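Local coordinates for protein isocitrate dehydrogenase [NAD] subunit 1, mitochondrial (Saccharomyces cerevisiae, PDB 3BLX) that forms, with IDH2, the octameric allosteric enzyme that converts isocitrate and NAD+ to 2-oxoglutarate, CO2 and NADH in the citric acid cycle, at residues V285-A290 / T336-E341; I45-E50 / N300-N305. All coordinates share one frame; numbering follows the deposited sequence.

Contact 1. Residues V285-A290 / T336-E341; sequences VANPTA and TDFTNE
Phe338 reaches out from helix 335-347 to the three-residue turn Asn287-Pro288-Thr289, from which helix 289-302 starts, and all three residues meet the same part of its ring. With CG anti to the backbone N (chi1 -177°), the ring is carried off the helix so that CD2, CE2 and CZ lie against the turn. Pro288 packs against it through the CG-CD side of its ring, CD lying 3.5 Å and CG 3.7 Å from Phe338 CD2. Thr289 runs at roughly a right angle to the phenylalanine side chain, its OG1 standing 3.5 Å from Phe338 CE2. The Asn287 amide takes a more distant place, OD1 lying 4.0 Å from Phe338 CE2, with the amide plane turned 79° from the ring plane.

What the ring packs against is itself a capping arrangement, an Asx turn. Asn287 OD1 accepts a nearly straight bond from Thr289 N (3.2 Å, 164°), which comes from well above the carbonyl plane, and a second from Thr289 OG1 (2.8 Å) on the same face. At the other end of the amide, ND2 donates to Asp328. A leucine in place of Asn287 would probably leave Thr289 N and OG1 without their shared acceptor and Asp328 without this donor, freeing the threonine hydroxyl to turn away from the phenyl ring.

Thr339 adds a marginal touch, its OG1 4.5 Å from Pro288 CG; the same hydroxyl bonds to Thr335 O and to Ser35 of helix 27-42. Thr318 and Ile319 of helix 306-320 also border Phe338. No hydrogen bond joins the two segments, so their union is one of shape: the amide of Asn287 and the N and hydroxyl of Thr289 are engaged with each other or with Asp328, and the buried ring can lie against them without having to satisfy them.

Contact 2. Residues I45-E50 / N300-N305; sequences IPIDWE and NHLGLN
Leu304, just beyond the end of helix 289-302, sends its side chain toward the Ile45-Pro46-Ile47 bend that leads into strand 47-51. Traced outward, CB and CG serve as a stalk, CB staying 5.7 Å from Ile45 CG2. CG sits anti to the carbonyl carbon (chi1 -64°) and CD1 anti to CA (chi2 179°), so the chain is extended and CD1 becomes its far end. That one methyl meets all three residues of the bend: Ile45 CG2 at 3.8 Å, Ile47 CD1 at 4.2 Å and, more loosely, Pro46 CD at 4.3 Å. The other branch, CD2, comes no nearer than 4.6 Å to Pro46 CG, so CD1 carries the contact.

A second methyl pair extends the patch. Ile47, likewise extended to its tip, brings CD1 to 3.9 Å from Leu302 CD1, while its CG2 branch lies over one face of the Trp49 ring, toward the rim. Phe40 of helix 27-42 touches both isoleucines, and Leu299 touches both Ile47 and Leu304.

The backbones explain how these residues come to face one another. Pro46 is the centre of an inverse gamma turn, closed by a weak bond from Ile47 N to Ile45 O. Across from it, a Schellman motif ends the helix at Gly303, whose positive phi (85°) calls for glycine; Leu302 and Leu304 on its two sides both direct their side chains at the bend.

Every contact between the segments is methyl or methylene against its like, without a hydrogen bond or charge. The seam between strand and helix end therefore rests on van der Waals packing of apolar groups, with the two isoleucines buried and the leucines and proline still partly open to solvent.

From the N terminus, the chain first supplies 45-50, at the start of a strand that pairs with strand 17-25 in the mixed sheet. It then runs 249 residues before 300-305 closes contact 2. Contact 1 opens inside that span, at 285-290, and closes beyond it, at 336-341, after a largely helical loop without strands; the two closures therefore cross. Helix 289-302 is common to both, its N-terminal end belonging to contact 1 and its C-terminal end to contact 2, with centres about 21 Å apart. One end is thus tied to helix 335-347 and the other to the sheet, while helices 27-42 and 306-320 touch both contacts.

Contact 1. Residues V285-A290 / T336-E341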
ATOM      1  N   VAL E 285      21.754  13.794  42.732  1.00 43.84           N
ATOM      2  CA  VAL E 285      21.307  12.918  43.813  1.00 44.19           C
ATOM      3  C   VAL E 285      20.428  11.752  43.357  1.00 41.08           C
ATOM      4  O   VAL E 285      20.186  10.812  44.131  1.00 45.85           O
ATOM      5  CB  VAL E 285      20.558  13.709  44.925  1.00 56.73           C
ATOM      6  CG1 VAL E 285      21.476  14.697  45.581  1.00 52.17           C
ATOM      7  CG2 VAL E 285      19.356  14.420  44.363  1.00 55.36           C
ATOM      8  N   ALA E 286      19.940  11.831  42.116  1.00 49.46           N
ATOM      9  CA  ALA E 286      18.945  10.888  41.579  1.00 43.98           C
ATOM     10  C   ALA E 286      19.477   9.453  41.377  1.00 39.34           C
ATOM     11  O   ALA E 286      20.644   9.269  41.081  1.00 40.23           O
ATOM     12  CB  ALA E 286      18.388  11.428  40.295  1.00 21.28           C
ATOM     13  N   ASN E 287      18.628   8.446  41.563  1.00 31.24           N
ATOM     14  CA  ASN E 287      19.039   7.066  41.342  1.00 24.49           C
ATOM     15  C   ASN E 287      19.010   6.712  39.863  1.00 28.06           C
ATOM     16  O   ASN E 287      17.951   6.797  39.240  1.00 41.27           O
ATOM     17  CB  ASN E 287      18.128   6.110  42.116  1.00 23.91           C
ATOM     18  CG  ASN E 287      18.750   4.737  42.292  1.00 36.35           C
ATOM     19  OD1 ASN E 287      19.803   4.445  41.714  1.00 35.24           O
ATOM     20  ND2 ASN E 287      18.104   3.885  43.092  1.00 31.05           N
ATOM     21  N   PRO E 288      20.170   6.309  39.286  1.00 29.44           N
ATOM     22  CA  PRO E 288      20.273   5.994  37.854  1.00 25.25           C
ATOM     23  C   PRO E 288      19.940   4.542  37.555  1.00 29.81           C
ATOM     24  O   PRO E 288      19.930   4.187  36.390  1.00 27.21           O
ATOM     25  CB  PRO E 288      21.748   6.231  37.536  1.00 19.38           C
ATOM     26  CG  PRO E 288      22.424   6.419  38.849  1.00 43.56           C
ATOM     27  CD  PRO E 288      21.462   6.110  39.949  1.00 34.21           C
ATOM     28  N   THR E 289      19.681   3.732  38.580  1.00 24.34           N
ATOM     29  CA  THR E 289      19.433   2.296  38.422  1.00 34.51           C
ATOM     30  C   THR E 289      18.389   1.918  37.342  1.00 33.30           C
ATOM     31  O   THR E 289      18.632   1.036  36.523  1.00 28.76           O
ATOM     32  CB  THR E 289      19.047   1.649  39.789  1.00 33.13           C
ATOM     33  OG1 THR E 289      20.110   1.842  40.712  1.00 29.06           O
ATOM     34  CG2 THR E 289      18.802   0.184  39.656  1.00 27.94           C
ATOM     35  N   ALA E 290      17.239   2.588  37.355  1.00 25.14           N
ATOM     36  CA  ALA E 290      16.151   2.293  36.438  1.00 24.61           C
ATOM     37  C   ALA E 290      16.596   2.535  35.019  1.00 23.08           C
ATOM     38  O   ALA E 290      16.370   1.716  34.158  1.00 27.40           O
ATOM     39  CB  ALA E 290      14.903   3.124  36.767  1.00 19.89           C
ATOM     40  N   THR E 336      26.814  10.316  40.555  1.00 35.29           N
ATOM     41  CA  THR E 336      28.182  10.168  40.070  1.00 39.68           C
ATOM     42  C   THR E 336      29.015   9.147  40.863  1.00 52.68           C
ATOM     43  O   THR E 336      29.723   8.325  40.278  1.00 38.01           O
ATOM     44  CB  THR E 336      28.893  11.526  40.078  1.00 55.17           C
ATOM     45  OG1 THR E 336      28.686  12.157  38.818  1.00 44.74           O
ATOM     46  CG2 THR E 336      30.391  11.382  40.302  1.00 65.07           C
ATOM     47  N   ASP E 337      28.928   9.196  42.191  1.00 48.99           N
ATOM     48  CA  ASP E 337      29.641   8.239  43.029  1.00 50.09           C
ATOM     49  C   ASP E 337      29.181   6.831  42.692  1.00 45.30           C
ATOM     50  O   ASP E 337      29.982   5.911  42.537  1.00 51.27           O
ATOM     51  CB  ASP E 337      29.405   8.516  44.522  1.00 67.58           C
ATOM     52  CG  ASP E 337      30.048   9.827  44.998  1.00 88.74           C
ATOM     53  OD1 ASP E 337      31.011  10.310  44.337  1.00 74.73           O
ATOM     54  OD2 ASP E 337      29.584  10.373  46.034  1.00 69.97           O
ATOM     55  N   PHE E 338      27.875   6.674  42.584  1.00 46.56           N
ATOM     56  CA  PHE E 338      27.263   5.384  42.332  1.00 40.89           C
ATOM     57  C   PHE E 338      27.718   4.850  40.981  1.00 42.31           C
ATOM     58  O   PHE E 338      28.072   3.683  40.853  1.00 27.64           O
ATOM     59  CB  PHE E 338      25.738   5.533  42.399  1.00 40.90           C
ATOM     60  CG  PHE E 338      24.990   4.259  42.230  1.00 39.65           C
ATOM     61  CD1 PHE E 338      25.162   3.224  43.118  1.00 47.21           C
ATOM     62  CD2 PHE E 338      24.095   4.104  41.187  1.00 42.35           C
ATOM     63  CE1 PHE E 338      24.462   2.042  42.969  1.00 52.06           C
ATOM     64  CE2 PHE E 338      23.393   2.922  41.031  1.00 40.73           C
ATOM     65  CZ  PHE E 338      23.578   1.891  41.923  1.00 37.59           C
ATOM     66  N   THR E 339      27.717   5.718  39.977  1.00 35.40           N
ATOM     67  CA  THR E 339      28.154   5.352  38.641  1.00 41.21           C
ATOM     68  C   THR E 339      29.601   4.882  38.658  1.00 50.90           C
ATOM     69  O   THR E 339      29.916   3.807  38.122  1.00 45.88           O
ATOM     70  CB  THR E 339      28.039   6.524  37.651  1.00 45.27           C
ATOM     71  OG1 THR E 339      26.681   6.970  37.585  1.00 31.93           O
ATOM     72  CG2 THR E 339      28.487   6.093  36.269  1.00 36.52           C
ATOM     73  N   ASN E 340      30.472   5.683  39.282  1.00 49.74           N
ATOM     74  CA  ASN E 340      31.894   5.358  39.362  1.00 44.10           C
ATOM     75  C   ASN E 340      32.195   4.031  40.084  1.00 51.45           C
ATOM     76  O   ASN E 340      33.094   3.296  39.669  1.00 53.61           O
ATOM     77  CB  ASN E 340      32.672   6.517  39.961  1.00 38.96           C
ATOM     78  CG  ASN E 340      32.713   7.720  39.036  1.00 70.66           C
ATOM     79  OD1 ASN E 340      32.617   7.580  37.808  1.00 55.12           O
ATOM     80  ND2 ASN E 340      32.849   8.916  39.617  1.00 67.88           N
ATOM     81  N   GLU E 341      31.430   3.722  41.137  1.00 26.17           N
ATOM     82  CA  GLU E 341      31.536   2.451  41.825  1.00 40.69           C
ATOM     83  C   GLU E 341      31.189   1.291  40.897  1.00 53.02           C
ATOM     84  O   GLU E 341      31.828   0.240  40.932  1.00 59.95           O
ATOM     85  CB  GLU E 341      30.610   2.409  43.051  1.00 40.61           C
ATOM     86  CG  GLU E 341      31.265   1.948  44.383  1.00 88.34           C
ATOM     87  CD  GLU E 341      31.987   0.586  44.336  1.00 90.21           C
ATOM     88  OE1 GLU E 341      31.368  -0.430  44.724  1.00 83.87           O
ATOM     89  OE2 GLU E 341      33.182   0.537  43.952  1.00 72.36           O
TER

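Contact 2. Residues I45-E50 / N300-N305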
ATOM      1  N   ILE E  45      31.363  -0.178  24.443  1.00 63.07           N
ATOM      2  CA  ILE E  45      30.287  -0.847  23.723  1.00 47.71           C
ATOM      3  C   ILE E  45      30.128  -0.190  22.355  1.00 49.96           C
ATOM      4  O   ILE E  45      30.299   1.036  22.225  1.00 45.57           O
ATOM      5  CB  ILE E  45      28.961  -0.784  24.548  1.00 49.18           C
ATOM      6  CG1 ILE E  45      29.102  -1.609  25.827  1.00 43.44           C
ATOM      7  CG2 ILE E  45      27.766  -1.284  23.760  1.00 30.41           C
ATOM      8  CD1 ILE E  45      27.879  -1.617  26.721  1.00 34.46           C
ATOM      9  N   PRO E  46      29.824  -1.007  21.322  1.00 46.81           N
ATOM     10  CA  PRO E  46      29.720  -0.545  19.928  1.00 46.99           C
ATOM     11  C   PRO E  46      28.403   0.189  19.664  1.00 39.40           C
ATOM     12  O   PRO E  46      27.618  -0.184  18.803  1.00 35.36           O
ATOM     13  CB  PRO E  46      29.764  -1.848  19.110  1.00 41.67           C
ATOM     14  CG  PRO E  46      29.846  -2.974  20.092  1.00 38.17           C
ATOM     15  CD  PRO E  46      29.528  -2.445  21.442  1.00 35.37           C
ATOM     16  N   ILE E  47      28.169   1.245  20.415  1.00 37.26           N
ATOM     17  CA  ILE E  47      26.967   2.021  20.247  1.00 31.46           C
ATOM     18  C   ILE E  47      27.312   3.482  20.072  1.00 28.03           C
ATOM     19  O   ILE E  47      28.060   4.049  20.858  1.00 42.73           O
ATOM     20  CB  ILE E  47      26.018   1.817  21.439  1.00 34.37           C
ATOM     21  CG1 ILE E  47      25.435   0.408  21.393  1.00 27.87           C
ATOM     22  CG2 ILE E  47      24.913   2.852  21.426  1.00 30.05           C
ATOM     23  CD1 ILE E  47      24.426   0.129  22.447  1.00 34.06           C
ATOM     24  N   ASP E  48      26.795   4.075  19.004  1.00 28.71           N
ATOM     25  CA  ASP E  48      26.897   5.509  18.775  1.00 25.21           C
ATOM     26  C   ASP E  48      25.554   6.177  19.077  1.00 32.17           C
ATOM     27  O   ASP E  48      24.525   5.815  18.516  1.00 31.44           O
ATOM     28  CB  ASP E  48      27.299   5.789  17.330  1.00 35.59           C
ATOM     29  CG  ASP E  48      28.744   5.361  17.003  1.00 60.81           C
ATOM     30  OD1 ASP E  48      29.574   5.242  17.931  1.00 58.11           O
ATOM     31  OD2 ASP E  48      29.046   5.160  15.800  1.00 55.37           O
ATOM     32  N   TRP E  49      25.553   7.145  19.976  1.00 33.12           N
ATOM     33  CA  TRP E  49      24.317   7.829  20.311  1.00 23.33           C
ATOM     34  C   TRP E  49      23.992   8.894  19.289  1.00 32.56           C
ATOM     35  O   TRP E  49      24.861   9.646  18.871  1.00 33.18           O
ATOM     36  CB  TRP E  49      24.425   8.465  21.674  1.00 23.85           C
ATOM     37  CG  TRP E  49      24.869   7.517  22.753  1.00 34.92           C
ATOM     38  CD1 TRP E  49      26.079   7.496  23.373  1.00 22.99           C
ATOM     39  CD2 TRP E  49      24.090   6.471  23.351  1.00 32.64           C
ATOM     40  NE1 TRP E  49      26.109   6.500  24.307  1.00 33.46           N
ATOM     41  CE2 TRP E  49      24.900   5.858  24.323  1.00 26.83           C
ATOM     42  CE3 TRP E  49      22.785   6.001  23.162  1.00 18.29           C
ATOM     43  CZ2 TRP E  49      24.455   4.809  25.106  1.00 20.88           C
ATOM     44  CZ3 TRP E  49      22.354   4.934  23.930  1.00 20.69           C
ATOM     45  CH2 TRP E  49      23.180   4.359  24.892  1.00 27.70           C
ATOM     46  N   GLU E  50      22.737   8.940  18.864  1.00 32.01           N
ATOM     47  CA  GLU E  50      22.274  10.052  18.051  1.00 26.07           C
ATOM     48  C   GLU E  50      21.380  10.815  18.989  1.00 33.39           C
ATOM     49  O   GLU E  50      20.194  10.539  19.103  1.00 32.78           O
ATOM     50  CB  GLU E  50      21.491   9.567  16.857  1.00 21.64           C
ATOM     51  CG  GLU E  50      20.946  10.689  15.951  1.00 35.64           C
ATOM     52  CD  GLU E  50      20.279  10.181  14.640  1.00 58.41           C
ATOM     53  OE1 GLU E  50      19.402  10.884  14.101  1.00 59.57           O
ATOM     54  OE2 GLU E  50      20.621   9.086  14.135  1.00 69.89           O
ATOM     55  N   ASN E 300      20.218  -6.449  25.555  1.00 21.24           N
ATOM     56  CA  ASN E 300      19.617  -7.743  25.251  1.00 33.84           C
ATOM     57  C   ASN E 300      18.942  -7.742  23.882  1.00 37.55           C
ATOM     58  O   ASN E 300      19.165  -8.618  23.058  1.00 39.60           O
ATOM     59  CB  ASN E 300      18.572  -8.119  26.304  1.00 29.31           C
ATOM     60  CG  ASN E 300      19.196  -8.616  27.612  1.00 45.12           C
ATOM     61  OD1 ASN E 300      20.381  -8.959  27.671  1.00 41.06           O
ATOM     62  ND2 ASN E 300      18.388  -8.669  28.661  1.00 38.96           N
ATOM     63  N   HIS E 301      18.114  -6.738  23.654  1.00 27.46           N
ATOM     64  CA  HIS E 301      17.376  -6.615  22.422  1.00 25.67           C
ATOM     65  C   HIS E 301      18.277  -6.435  21.195  1.00 34.63           C
ATOM     66  O   HIS E 301      17.978  -6.923  20.105  1.00 30.04           O
ATOM     67  CB  HIS E 301      16.448  -5.418  22.531  1.00 18.88           C
ATOM     68  CG  HIS E 301      15.331  -5.436  21.544  1.00 27.74           C
ATOM     69  ND1 HIS E 301      15.328  -4.648  20.415  1.00 19.61           N
ATOM     70  CD2 HIS E 301      14.167  -6.138  21.523  1.00 22.35           C
ATOM     71  CE1 HIS E 301      14.219  -4.866  19.727  1.00 23.22           C
ATOM     72  NE2 HIS E 301      13.490  -5.754  20.386  1.00 29.86           N
ATOM     73  N   LEU E 302      19.371  -5.704  21.359  1.00 37.20           N
ATOM     74  CA  LEU E 302      20.291  -5.475  20.257  1.00 25.99           C
ATOM     75  C   LEU E 302      21.149  -6.697  19.959  1.00 31.12           C
ATOM     76  O   LEU E 302      21.910  -6.696  18.998  1.00 36.66           O
ATOM     77  CB  LEU E 302      21.184  -4.305  20.585  1.00 23.84           C
ATOM     78  CG  LEU E 302      20.471  -2.979  20.474  1.00 30.43           C
ATOM     79  CD1 LEU E 302      21.381  -1.873  20.965  1.00 31.23           C
ATOM     80  CD2 LEU E 302      20.097  -2.753  19.030  1.00 30.59           C
ATOM     81  N   GLY E 303      21.035  -7.729  20.798  1.00 30.57           N
ATOM     82  CA  GLY E 303      21.830  -8.938  20.677  1.00 31.90           C
ATOM     83  C   GLY E 303      23.199  -8.899  21.334  1.00 52.92           C
ATOM     84  O   GLY E 303      23.950  -9.881  21.273  1.00 51.96           O
ATOM     85  N   LEU E 304      23.539  -7.758  21.936  1.00 50.32           N
ATOM     86  CA  LEU E 304      24.750  -7.659  22.722  1.00 35.07           C
ATOM     87  C   LEU E 304      24.534  -8.575  23.916  1.00 49.87           C
ATOM     88  O   LEU E 304      24.517  -9.791  23.762  1.00 80.98           O
ATOM     89  CB  LEU E 304      25.005  -6.220  23.101  1.00 29.01           C
ATOM     90  CG  LEU E 304      25.267  -5.392  21.824  1.00 39.53           C
ATOM     91  CD1 LEU E 304      25.514  -3.921  22.128  1.00 34.01           C
ATOM     92  CD2 LEU E 304      26.427  -5.959  20.977  1.00 27.55           C
ATOM     93  N   ASN E 305      24.358  -8.028  25.100  1.00 31.74           N
ATOM     94  CA  ASN E 305      23.905  -8.849  26.235  1.00 64.54           C
ATOM     95  C   ASN E 305      24.928  -9.738  26.985  1.00 57.61           C
ATOM     96  O   ASN E 305      24.662 -10.220  28.083  1.00 58.02           O
ATOM     97  CB  ASN E 305      22.572  -9.578  25.919  1.00 66.69           C
ATOM     98  CG  ASN E 305      22.758 -10.920  25.255  1.00 59.95           C
ATOM     99  OD1 ASN E 305      23.712 -11.635  25.548  1.00 73.36           O
ATOM    100  ND2 ASN E 305      21.831 -11.285  24.366  1.00 43.62           N
TER